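PDB 5A0L: fibronectin-binding protein from Streptococcus pyogenes, which probably anchors the bacterium to host tissue by binding a host protein covalently through an internal thioester in its N-terminal domain. Local coordinates for residues 124-129 and 165-170. Numbering follows the deposited sequence.
Sequences ILVTQN and REALKK
Val126 meets Ala167 and Leu168 in a small apolar contact between two helices. Its CG1 methyl does the touching. CG1 lies anti to the backbone N (chi1 169°), which directs it at the other helix. Val126 CG1 sits 4.1 Å from Ala167 CB and 4.0 Å from Leu168 CB. The same methyl rests against the backbone at Leu168, with Val126 CG1 3.8 Å from Leu168 N. Leu168 answers with its CD1 branch. Leu168 CD1 reaches over the backbone of helix 120-135, 3.7 Å from Val126 O, and also touches Asn129 CB. The two side chains thus pass each other, each branch end lying against the partner's main chain. Met164 and Leu171, also on helix 158-172, add to the packing around Val126.

Helices 120-135 and 158-172 belong to the helical part of the thioester domain, beside its antiparallel barrel. The local axes come within 9.4 Å and run roughly parallel, at 31°. Helix 120-135 lies between helix 158-172 and the barrel strand 45-49. Ile124, Thr127 and Gln128 contact Tyr48 on that strand, and Gln128 NE2 donates to the carbonyl of Cys49.

Polar groups near the contact bond along their own helix or to other parts of the chain. Asn129 starts toward Leu168, but its amide turns back along its own helix. Asn129 ND2 donates to Leu125 O at 2.9 Å, with a nearly straight N-H...O angle of 164°. Leu125 O also takes the backbone N-H of Asn129, and the two donors approach from opposite faces of the carbonyl plane. Only Asn129 CB is left to the apolar contact. On helix 158-172, Lys169 NZ forms a salt bridge with the syn side of Glu166 OE2 and also hydrogen-bonds Asn144 OD1. Arg165 NH2 forms a salt bridge with Glu148 OE1.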
loop_
_atom_site.group_PDB
_atom_site.type_symbol
_atom_site.label_atom_id
_atom_site.label_comp_id
_atom_site.label_asym_id
_atom_site.label_seq_id
_atom_site.Cartn_x
_atom_site.Cartn_y
_atom_site.Cartn_z
ATOM N N ILE A 124 -8.208 -1.150 1.736
ATOM C CA ILE A 124 -7.040 -0.542 1.065
ATOM C C ILE A 124 -6.649 0.733 1.820
ATOM O O ILE A 124 -5.465 0.959 2.084
ATOM C CB ILE A 124 -7.392 -0.261 -0.408
ATOM C CG1 ILE A 124 -7.511 -1.568 -1.190
ATOM C CG2 ILE A 124 -6.346 0.643 -1.058
ATOM C CD1 ILE A 124 -8.147 -1.428 -2.551
ATOM N N LEU A 125 -7.612 1.557 2.169
ATOM C CA LEU A 125 -7.325 2.812 2.851
ATOM C C LEU A 125 -6.640 2.577 4.197
ATOM O O LEU A 125 -5.671 3.289 4.548
ATOM C CB LEU A 125 -8.592 3.640 2.982
ATOM C CG LEU A 125 -8.486 4.999 3.619
ATOM C CD1 LEU A 125 -7.485 5.891 2.893
ATOM C CD2 LEU A 125 -9.903 5.623 3.613
ATOM N N VAL A 126 -7.136 1.618 4.966
ATOM C CA VAL A 126 -6.482 1.264 6.234
ATOM C C VAL A 126 -5.052 0.789 6.006
ATOM O O VAL A 126 -4.113 1.256 6.679
ATOM C CB VAL A 126 -7.301 0.215 6.993
ATOM C CG1 VAL A 126 -6.527 -0.370 8.161
ATOM C CG2 VAL A 126 -8.605 0.804 7.472
ATOM N N THR A 127 -4.871 -0.125 5.082
ATOM C CA THR A 127 -3.558 -0.692 4.837
ATOM C C THR A 127 -2.595 0.389 4.367
ATOM O O THR A 127 -1.428 0.428 4.775
ATOM C CB THR A 127 -3.630 -1.837 3.825
ATOM O OG1 THR A 127 -4.610 -2.810 4.258
ATOM C CG2 THR A 127 -2.324 -2.538 3.673
ATOM N N GLN A 128 -3.092 1.275 3.515
ATOM C CA GLN A 128 -2.288 2.385 2.992
ATOM C C GLN A 128 -1.794 3.268 4.134
ATOM O O GLN A 128 -0.635 3.730 4.122
ATOM C CB GLN A 128 -3.147 3.197 2.017
ATOM C CG GLN A 128 -2.412 4.400 1.403
ATOM C CD GLN A 128 -1.272 3.978 0.533
ATOM O OE1 GLN A 128 -1.457 3.625 -0.643
ATOM N NE2 GLN A 128 -0.059 3.959 1.110
ATOM N N ASN A 129 -2.644 3.538 5.109
ATOM C CA ASN A 129 -2.225 4.332 6.248
ATOM C C ASN A 129 -1.170 3.610 7.090
ATOM O O ASN A 129 -0.224 4.257 7.569
ATOM C CB ASN A 129 -3.422 4.737 7.104
ATOM C CG ASN A 129 -4.077 5.997 6.607
ATOM O OD1 ASN A 129 -3.646 7.088 6.959
ATOM N ND2 ASN A 129 -5.062 5.878 5.743
ATOM N N ARG A 165 -10.631 1.484 12.364
ATOM C CA ARG A 165 -9.759 1.978 13.419
ATOM C C ARG A 165 -9.101 0.830 14.166
ATOM O O ARG A 165 -7.891 0.887 14.438
ATOM C CB ARG A 165 -10.553 2.828 14.402
ATOM C CG ARG A 165 -11.064 4.117 13.818
ATOM C CD ARG A 165 -12.098 4.777 14.728
ATOM N NE ARG A 165 -12.552 6.068 14.226
ATOM C CZ ARG A 165 -13.660 6.699 14.598
ATOM N NH1 ARG A 165 -14.453 6.178 15.511
ATOM N NH2 ARG A 165 -13.981 7.854 14.032
ATOM N N GLU A 166 -9.865 -0.213 14.494
ATOM C CA GLU A 166 -9.281 -1.323 15.213
ATOM C C GLU A 166 -8.244 -2.059 14.385
ATOM O O GLU A 166 -7.199 -2.496 14.896
ATOM C CB GLU A 166 -10.397 -2.258 15.744
ATOM C CG GLU A 166 -11.268 -1.596 16.811
ATOM C CD GLU A 166 -10.448 -0.966 17.947
ATOM O OE1 GLU A 166 -9.706 -1.721 18.610
ATOM O OE2 GLU A 166 -10.527 0.291 18.178
ATOM N N ALA A 167 -8.515 -2.218 13.094
ATOM C CA ALA A 167 -7.572 -2.871 12.199
ATOM C C ALA A 167 -6.265 -2.076 12.123
ATOM O O ALA A 167 -5.178 -2.652 12.158
ATOM C CB ALA A 167 -8.162 -3.082 10.824
ATOM N N LEU A 168 -6.396 -0.763 11.966
ATOM C CA LEU A 168 -5.199 0.074 11.845
ATOM C C LEU A 168 -4.298 -0.055 13.097
ATOM O O LEU A 168 -3.073 -0.193 12.981
ATOM C CB LEU A 168 -5.608 1.513 11.574
ATOM C CG LEU A 168 -4.445 2.479 11.369
ATOM C CD1 LEU A 168 -3.496 2.021 10.286
ATOM C CD2 LEU A 168 -5.005 3.866 11.048
ATOM N N LYS A 169 -4.905 -0.049 14.273
ATOM C CA LYS A 169 -4.142 -0.197 15.501
ATOM C C LYS A 169 -3.356 -1.515 15.511
ATOM O O LYS A 169 -2.191 -1.551 15.906
ATOM C CB LYS A 169 -5.064 -0.168 16.710
ATOM C CG LYS A 169 -5.696 1.167 16.983
ATOM C CD LYS A 169 -6.629 1.057 18.191
ATOM C CE LYS A 169 -7.403 2.322 18.379
ATOM N NZ LYS A 169 -8.433 2.151 19.440
ATOM N N LYS A 170 -3.991 -2.600 15.061
ATOM C CA LYS A 170 -3.314 -3.890 15.040
ATOM C C LYS A 170 -2.148 -3.888 14.058
ATOM O O LYS A 170 -1.092 -4.479 14.302
ATOM C CB LYS A 170 -4.300 -5.024 14.739
ATOM C CG LYS A 170 -5.359 -5.224 15.835
ATOM C CD LYS A 170 -6.406 -6.280 15.480
ATOM C CE LYS A 170 -7.622 -6.265 16.414
ATOM N NZ LYS A 170 -8.616 -7.202 15.815
#